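PDB 2B3F: glucose-binding protein from Thermus thermophilus HB27, which binds glucose and galactose and probably serves as the sugar-capturing component of a binding-protein-dependent transport system. Local coordinates for residues M357-T362 and D385-G390; E365-T370 and Q374-A379. All blocks are in the same frame, centred on the assembly; numbering follows the deposited sequence.

How the contacts relate
Both contacts join the last two long helices of the chain, 354-370 and 373-387, which run antiparallel as a helical hairpin. Contact 2 lies beside the short turn that links them, where 365-370 and 374-379 pack through apolar side chains and bury 183 Å². Contact 1, with its centre about 14 Å from that of contact 2, lies toward the open end of the hairpin and buries 79 Å². The closest CA pair lengthens from 5.5 Å, between Phe-367 and Ala-376, to 10.0 Å, between Gln-359 and Val-387, at the end where a water bridges Gln-359 and Gln-386. Both contacts lie away from the galactose pocket, on the same side of the chain's centre.

Contact 1. Residues M357-T362 and D385-G390; sequences MSQFGT and DQVGLG
The amide of Gln-359 meets Val-387 at the surface, where NE2 of Gln-359 lies 3.7 Å from the CG1 methyl of Val-387. The two side chains pass alongside each other in opposite directions. Gln-359 crosses the gap because its CG stands anti to its own carbonyl carbon (chi1 -68°) and the chain beyond is extended, which lays the amide toward helix 373-387. A water completes the link: NE2 of Gln-359 donates to it at 2.8 Å, and it donates in turn to OE1 of Gln-386, 2.7 Å away. The two glutamines are thus joined through solvent, with no direct hydrogen bond between the segments.

NE2 of Gln-359 still reaches back to donate to the backbone O of Ser-355, one turn earlier on its own helix, and the side chain also touches Ile-383 of helix 373-387. The two bonds made by NE2 restrict rotation of the amide. On the other side Gly-388, with a positive phi of 69°, is the first residue to leave helical geometry. Leu-389 then packs on Ala-384 and on Trp-190 of helix 166-190, the same helix that Phe-360, next to Gln-359, faces with its ring meeting Trp-173. A sparse, water-bridged contact of this kind lies at the wider, open end of an antiparallel helical hairpin, here formed by the two C-terminal helices of a periplasmic sugar-binding protein.

Contact 2. Residues E365-T370 and Q374-A379; sequences EIFLQT and QAAANA
Segments 365-370 and 374-379 run antiparallel at 165°, their axes 9.0 Å apart at closest approach, and the CA atoms of Phe-367 and Ala-376 come within 5.5 Å of each other. This is the tight end of a helical hairpin, beside the turn that joins helix 354-370 to helix 373-387. The second helix presents a run of alanines, whose small side chains suit so close an approach.

Ile-366 supplies the main projection. Its CG1 branch stands between the backbone N and the carbonyl carbon (chi1 66°), and CD1 at its end reaches the opposite helix. There CD1 lies 3.7 Å from the CA of Ala-376 and 4.0 Å from the CB of Ala-379, near the carbonyl O of Ala-375 as well. The methyl therefore touches both backbone and side-chain atoms. While Ile-366 CD1 sits at the CA of Ala-376, the CB of Ala-376 touches Phe-367 at its CD1, 3.9 Å away. The ring of Phe-367 then continues into the interior to meet Trp-205 of helix 199-212, a residue that Ala-376 also touches, so this part of the hairpin is packed against a third helix.

Nearer the turn, OG1 of Thr-370 lies loosely, at 4.4 Å, from CB of Ala-375. The same OG1 accepts from Asn-372 N in the linker, while Asn-372 OD1 takes weak bonds from the N atoms of Gln-374 and Ala-375. Across one turn of the second helix, Gln-374 NE2 donates to Asn-378 OD1. On the first helix the carbonyl O of Ile-366 accepts two bonds from one residue, from the backbone N of Thr-370 and from its OG1, the latter at 2.6 Å and tilted out of the carbonyl plane by 21°.

Contact 1. Residues M357-T362 and D385-G390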
ATOM      1  N   MET A 357      10.245  -7.233  -5.852  1.00 15.73           N
ATOM      2  CA  MET A 357      10.007  -6.045  -5.006  1.00 16.61           C
ATOM      3  C   MET A 357      11.251  -5.586  -4.260  1.00 17.08           C
ATOM      4  O   MET A 357      11.544  -4.390  -4.181  1.00 16.96           O
ATOM      5  CB  MET A 357       8.922  -6.296  -3.957  1.00 16.58           C
ATOM      6  CG  MET A 357       7.549  -6.590  -4.515  1.00 16.16           C
ATOM      7  SD  MET A 357       6.417  -7.199  -3.224  1.00 16.99           S
ATOM      8  CE  MET A 357       6.373  -5.771  -2.146  1.00 17.73           C
ATOM      9  N   SER A 358      11.969  -6.543  -3.679  1.00 17.68           N
ATOM     10  CA  SER A 358      13.127  -6.224  -2.841  1.00 19.23           C
ATOM     11  C   SER A 358      14.271  -5.630  -3.668  1.00 20.02           C
ATOM     12  O   SER A 358      15.065  -4.864  -3.153  1.00 22.32           O
ATOM     13  CB  SER A 358      13.605  -7.465  -2.093  1.00 19.86           C
ATOM     14  OG  SER A 358      14.057  -8.456  -3.013  1.00 23.68           O
ATOM     15  N   GLN A 359      14.336  -5.958  -4.947  1.00 19.92           N
ATOM     16  CA  GLN A 359      15.415  -5.469  -5.806  1.00 20.26           C
ATOM     17  C   GLN A 359      15.024  -4.174  -6.509  1.00 20.00           C
ATOM     18  O   GLN A 359      15.873  -3.439  -7.002  1.00 19.46           O
ATOM     19  CB  GLN A 359      15.799  -6.550  -6.792  1.00 20.30           C
ATOM     20  CG  GLN A 359      16.450  -7.732  -6.096  1.00 22.47           C
ATOM     21  CD  GLN A 359      17.104  -8.653  -7.059  1.00 23.95           C
ATOM     22  OE1 GLN A 359      18.225  -8.395  -7.507  1.00 30.87           O
ATOM     23  NE2 GLN A 359      16.414  -9.717  -7.423  1.00 28.04           N
ATOM     24  N   PHE A 360      13.734  -3.860  -6.532  1.00 19.26           N
ATOM     25  CA  PHE A 360      13.292  -2.652  -7.213  1.00 19.11           C
ATOM     26  C   PHE A 360      13.811  -1.389  -6.524  1.00 18.58           C
ATOM     27  O   PHE A 360      13.949  -0.358  -7.160  1.00 18.97           O
ATOM     28  CB  PHE A 360      11.771  -2.592  -7.348  1.00 18.59           C
ATOM     29  CG  PHE A 360      11.301  -1.600  -8.380  1.00 17.67           C
ATOM     30  CD1 PHE A 360      11.493  -1.845  -9.742  1.00 17.37           C
ATOM     31  CD2 PHE A 360      10.663  -0.421  -8.001  1.00 16.64           C
ATOM     32  CE1 PHE A 360      11.046  -0.938 -10.693  1.00 15.97           C
ATOM     33  CE2 PHE A 360      10.227   0.476  -8.947  1.00 15.30           C
ATOM     34  CZ  PHE A 360      10.438   0.214 -10.309  1.00 16.10           C
ATOM     35  N   GLY A 361      14.080  -1.452  -5.220  1.00 19.17           N
ATOM     36  CA  GLY A 361      14.663  -0.303  -4.521  1.00 20.17           C
ATOM     37  C   GLY A 361      16.057   0.038  -5.037  1.00 19.81           C
ATOM     38  O   GLY A 361      16.440   1.211  -5.091  1.00 19.87           O
ATOM     39  N   THR A 362      16.798  -1.001  -5.416  1.00 20.80           N
ATOM     40  CA  THR A 362      18.119  -0.860  -6.055  1.00 21.12           C
ATOM     41  C   THR A 362      18.019  -0.199  -7.415  1.00 21.24           C
ATOM     42  O   THR A 362      18.791   0.703  -7.773  1.00 21.22           O
ATOM     43  CB  THR A 362      18.783  -2.244  -6.215  1.00 21.28           C
ATOM     44  OG1 THR A 362      18.926  -2.835  -4.926  1.00 23.26           O
ATOM     45  CG2 THR A 362      20.172  -2.139  -6.870  1.00 21.77           C
ATOM     46  N   ASP A 385      14.213 -10.825 -15.418  1.00 19.18           N
ATOM     47  CA  ASP A 385      14.780 -12.022 -16.038  1.00 19.82           C
ATOM     48  C   ASP A 385      15.415 -12.956 -15.000  1.00 19.89           C
ATOM     49  O   ASP A 385      15.269 -14.178 -15.090  1.00 20.35           O
ATOM     50  CB  ASP A 385      15.827 -11.634 -17.076  1.00 19.76           C
ATOM     51  CG  ASP A 385      15.236 -10.923 -18.280  1.00 22.04           C
ATOM     52  OD1 ASP A 385      14.026 -11.062 -18.554  1.00 23.92           O
ATOM     53  OD2 ASP A 385      16.013 -10.220 -18.960  1.00 25.32           O
ATOM     54  N   GLN A 386      16.099 -12.390 -14.020  1.00 20.32           N
ATOM     55  CA  GLN A 386      16.791 -13.175 -12.992  1.00 20.66           C
ATOM     56  C   GLN A 386      15.821 -13.905 -12.076  1.00 21.67           C
ATOM     57  O   GLN A 386      16.099 -15.032 -11.647  1.00 22.84           O
ATOM     58  CB  GLN A 386      17.721 -12.281 -12.168  1.00 21.27           C
ATOM     59  CG  GLN A 386      18.942 -11.817 -12.964  1.00 21.00           C
ATOM     60  CD  GLN A 386      19.676 -10.653 -12.343  1.00 21.49           C
ATOM     61  OE1 GLN A 386      19.232 -10.082 -11.351  1.00 24.46           O
ATOM     62  NE2 GLN A 386      20.816 -10.295 -12.924  1.00 22.88           N
ATOM     63  N   VAL A 387      14.681 -13.287 -11.780  1.00 20.99           N
ATOM     64  CA  VAL A 387      13.717 -13.911 -10.868  1.00 21.46           C
ATOM     65  C   VAL A 387      12.639 -14.685 -11.611  1.00 21.82           C
ATOM     66  O   VAL A 387      11.805 -15.366 -10.985  1.00 21.50           O
ATOM     67  CB  VAL A 387      13.075 -12.898  -9.893  1.00 21.51           C
ATOM     68  CG1 VAL A 387      14.154 -12.131  -9.159  1.00 22.22           C
ATOM     69  CG2 VAL A 387      12.085 -11.961 -10.624  1.00 21.42           C
ATOM     70  N   GLY A 388      12.655 -14.607 -12.937  1.00 21.95           N
ATOM     71  CA  GLY A 388      11.663 -15.313 -13.748  1.00 23.30           C
ATOM     72  C   GLY A 388      10.273 -14.725 -13.597  1.00 23.99           C
ATOM     73  O   GLY A 388       9.287 -15.457 -13.467  1.00 24.27           O
ATOM     74  N   LEU A 389      10.203 -13.397 -13.629  1.00 24.89           N
ATOM     75  CA  LEU A 389       8.952 -12.664 -13.395  1.00 26.03           C
ATOM     76  C   LEU A 389       7.876 -13.193 -14.329  1.00 27.27           C
ATOM     77  O   LEU A 389       8.105 -13.299 -15.532  1.00 26.77           O
ATOM     78  CB  LEU A 389       9.162 -11.164 -13.608  1.00 24.84           C
ATOM     79  CG  LEU A 389       8.015 -10.237 -13.214  1.00 24.77           C
ATOM     80  CD1 LEU A 389       7.861 -10.221 -11.694  1.00 23.75           C
ATOM     81  CD2 LEU A 389       8.233  -8.844 -13.736  1.00 24.96           C
ATOM     82  N   GLY A 390       6.731 -13.562 -13.755  1.00 29.27           N
ATOM     83  CA  GLY A 390       5.621 -14.169 -14.507  1.00 30.82           C
ATOM     84  C   GLY A 390       5.478 -15.676 -14.310  1.00 32.29           C
ATOM     85  O   GLY A 390       4.465 -16.263 -14.710  1.00 33.72           O
TER
HETATM   86  O   HOH W   1      18.330 -10.937  -9.004  1.00 41.81           O

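Contact 2. Residues E365-T370 and Q374-A379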
ATOM      1  N   GLU A 365      17.436   3.404  -6.704  1.00 25.06           N
ATOM      2  CA  GLU A 365      18.743   4.046  -6.384  1.00 27.10           C
ATOM      3  C   GLU A 365      19.522   4.421  -7.641  1.00 28.29           C
ATOM      4  O   GLU A 365      20.018   5.554  -7.766  1.00 28.91           O
ATOM      5  CB  GLU A 365      19.606   3.155  -5.513  1.00 27.53           C
ATOM      6  CG  GLU A 365      19.120   3.070  -4.090  1.00 28.58           C
ATOM      7  CD  GLU A 365      20.009   2.225  -3.193  1.00 31.13           C
ATOM      8  OE1 GLU A 365      20.639   1.255  -3.688  1.00 35.50           O
ATOM      9  OE2 GLU A 365      20.069   2.530  -1.971  1.00 36.44           O
ATOM     10  N   ILE A 366      19.619   3.491  -8.587  1.00 28.63           N
ATOM     11  CA  ILE A 366      20.382   3.760  -9.809  1.00 28.88           C
ATOM     12  C   ILE A 366      19.692   4.765 -10.742  1.00 28.91           C
ATOM     13  O   ILE A 366      20.367   5.465 -11.525  1.00 29.38           O
ATOM     14  CB  ILE A 366      20.876   2.457 -10.519  1.00 29.85           C
ATOM     15  CG1 ILE A 366      19.734   1.610 -11.061  1.00 31.58           C
ATOM     16  CG2 ILE A 366      21.670   1.640  -9.532  1.00 30.88           C
ATOM     17  CD1 ILE A 366      19.293   1.947 -12.441  1.00 30.80           C
ATOM     18  N   PHE A 367      18.374   4.907 -10.648  1.00 27.35           N
ATOM     19  CA  PHE A 367      17.758   6.006 -11.355  1.00 27.52           C
ATOM     20  C   PHE A 367      18.111   7.320 -10.643  1.00 27.04           C
ATOM     21  O   PHE A 367      18.369   8.312 -11.310  1.00 26.83           O
ATOM     22  CB  PHE A 367      16.247   5.891 -11.502  1.00 26.26           C
ATOM     23  CG  PHE A 367      15.672   6.979 -12.346  1.00 26.27           C
ATOM     24  CD1 PHE A 367      15.913   7.000 -13.717  1.00 23.42           C
ATOM     25  CD2 PHE A 367      14.953   8.016 -11.782  1.00 23.02           C
ATOM     26  CE1 PHE A 367      15.397   7.998 -14.509  1.00 24.49           C
ATOM     27  CE2 PHE A 367      14.456   9.048 -12.569  1.00 25.48           C
ATOM     28  CZ  PHE A 367      14.668   9.034 -13.936  1.00 25.32           C
ATOM     29  N   LEU A 368      18.113   7.331  -9.311  1.00 27.76           N
ATOM     30  CA  LEU A 368      18.372   8.592  -8.605  1.00 29.04           C
ATOM     31  C   LEU A 368      19.783   9.102  -8.915  1.00 29.60           C
ATOM     32  O   LEU A 368      19.988  10.308  -9.057  1.00 29.92           O
ATOM     33  CB  LEU A 368      18.186   8.479  -7.092  1.00 29.16           C
ATOM     34  CG  LEU A 368      16.783   8.505  -6.468  1.00 31.67           C
ATOM     35  CD1 LEU A 368      15.724   9.017  -7.396  1.00 33.27           C
ATOM     36  CD2 LEU A 368      16.382   7.149  -6.032  1.00 33.73           C
ATOM     37  N   GLN A 369      20.759   8.203  -9.028  1.00 29.99           N
ATOM     38  CA  GLN A 369      22.125   8.654  -9.330  1.00 30.28           C
ATOM     39  C   GLN A 369      22.354   8.946 -10.805  1.00 30.48           C
ATOM     40  O   GLN A 369      22.894  10.006 -11.122  1.00 31.64           O
ATOM     41  CB  GLN A 369      23.195   7.712  -8.768  1.00 31.47           C
ATOM     42  CG  GLN A 369      23.173   7.614  -7.239  1.00 34.44           C
ATOM     43  CD  GLN A 369      22.983   8.979  -6.513  1.00 38.74           C
ATOM     44  OE1 GLN A 369      21.859   9.331  -6.091  1.00 40.85           O
ATOM     45  NE2 GLN A 369      24.080   9.745  -6.374  1.00 37.87           N
ATOM     46  N   THR A 370      21.936   8.068 -11.707  1.00 29.18           N
ATOM     47  CA  THR A 370      22.149   8.289 -13.140  1.00 29.04           C
ATOM     48  C   THR A 370      21.137   9.233 -13.790  1.00 28.64           C
ATOM     49  O   THR A 370      21.448   9.883 -14.786  1.00 28.78           O
ATOM     50  CB  THR A 370      22.092   6.969 -13.939  1.00 29.06           C
ATOM     51  OG1 THR A 370      20.761   6.441 -13.891  1.00 28.96           O
ATOM     52  CG2 THR A 370      23.068   5.936 -13.372  1.00 29.62           C
ATOM     53  N   GLN A 374      16.879   4.823 -19.591  1.00 22.63           N
ATOM     54  CA  GLN A 374      17.168   3.560 -20.253  1.00 21.99           C
ATOM     55  C   GLN A 374      17.879   2.604 -19.313  1.00 20.92           C
ATOM     56  O   GLN A 374      17.609   1.395 -19.318  1.00 20.63           O
ATOM     57  CB  GLN A 374      18.001   3.766 -21.525  1.00 22.32           C
ATOM     58  CG  GLN A 374      18.144   2.496 -22.345  1.00 24.20           C
ATOM     59  CD  GLN A 374      16.841   2.063 -22.968  1.00 27.75           C
ATOM     60  OE1 GLN A 374      16.139   2.874 -23.579  1.00 30.39           O
ATOM     61  NE2 GLN A 374      16.498   0.779 -22.817  1.00 29.29           N
ATOM     62  N   ALA A 375      18.792   3.145 -18.513  1.00 19.73           N
ATOM     63  CA  ALA A 375      19.533   2.365 -17.544  1.00 19.84           C
ATOM     64  C   ALA A 375      18.585   1.727 -16.509  1.00 18.60           C
ATOM     65  O   ALA A 375      18.741   0.561 -16.179  1.00 19.34           O
ATOM     66  CB  ALA A 375      20.545   3.235 -16.852  1.00 20.48           C
ATOM     67  N   ALA A 376      17.621   2.518 -16.024  1.00 18.43           N
ATOM     68  CA  ALA A 376      16.631   2.066 -15.018  1.00 18.14           C
ATOM     69  C   ALA A 376      15.780   0.973 -15.632  1.00 18.21           C
ATOM     70  O   ALA A 376      15.537  -0.068 -15.012  1.00 18.42           O
ATOM     71  CB  ALA A 376      15.751   3.207 -14.581  1.00 18.02           C
ATOM     72  N   ALA A 377      15.320   1.221 -16.854  1.00 18.30           N
ATOM     73  CA  ALA A 377      14.510   0.237 -17.571  1.00 18.75           C
ATOM     74  C   ALA A 377      15.260  -1.086 -17.765  1.00 19.11           C
ATOM     75  O   ALA A 377      14.724  -2.198 -17.521  1.00 18.07           O
ATOM     76  CB  ALA A 377      14.056   0.798 -18.905  1.00 19.32           C
ATOM     77  N   ASN A 378      16.509  -0.970 -18.212  1.00 18.97           N
ATOM     78  CA  ASN A 378      17.345  -2.133 -18.418  1.00 19.50           C
ATOM     79  C   ASN A 378      17.568  -2.898 -17.119  1.00 18.37           C
ATOM     80  O   ASN A 378      17.573  -4.134 -17.123  1.00 18.05           O
ATOM     81  CB  ASN A 378      18.702  -1.736 -19.003  1.00 19.77           C
ATOM     82  CG  ASN A 378      18.611  -1.237 -20.449  1.00 22.95           C
ATOM     83  OD1 ASN A 378      17.575  -1.368 -21.101  1.00 25.10           O
ATOM     84  ND2 ASN A 378      19.709  -0.634 -20.946  1.00 23.15           N
ATOM     85  N   ALA A 379      17.755  -2.156 -16.025  1.00 17.47           N
ATOM     86  CA  ALA A 379      17.947  -2.755 -14.700  1.00 17.61           C
ATOM     87  C   ALA A 379      16.707  -3.529 -14.238  1.00 17.27           C
ATOM     88  O   ALA A 379      16.814  -4.643 -13.758  1.00 17.27           O
ATOM     89  CB  ALA A 379      18.316  -1.711 -13.677  1.00 17.37           C
TER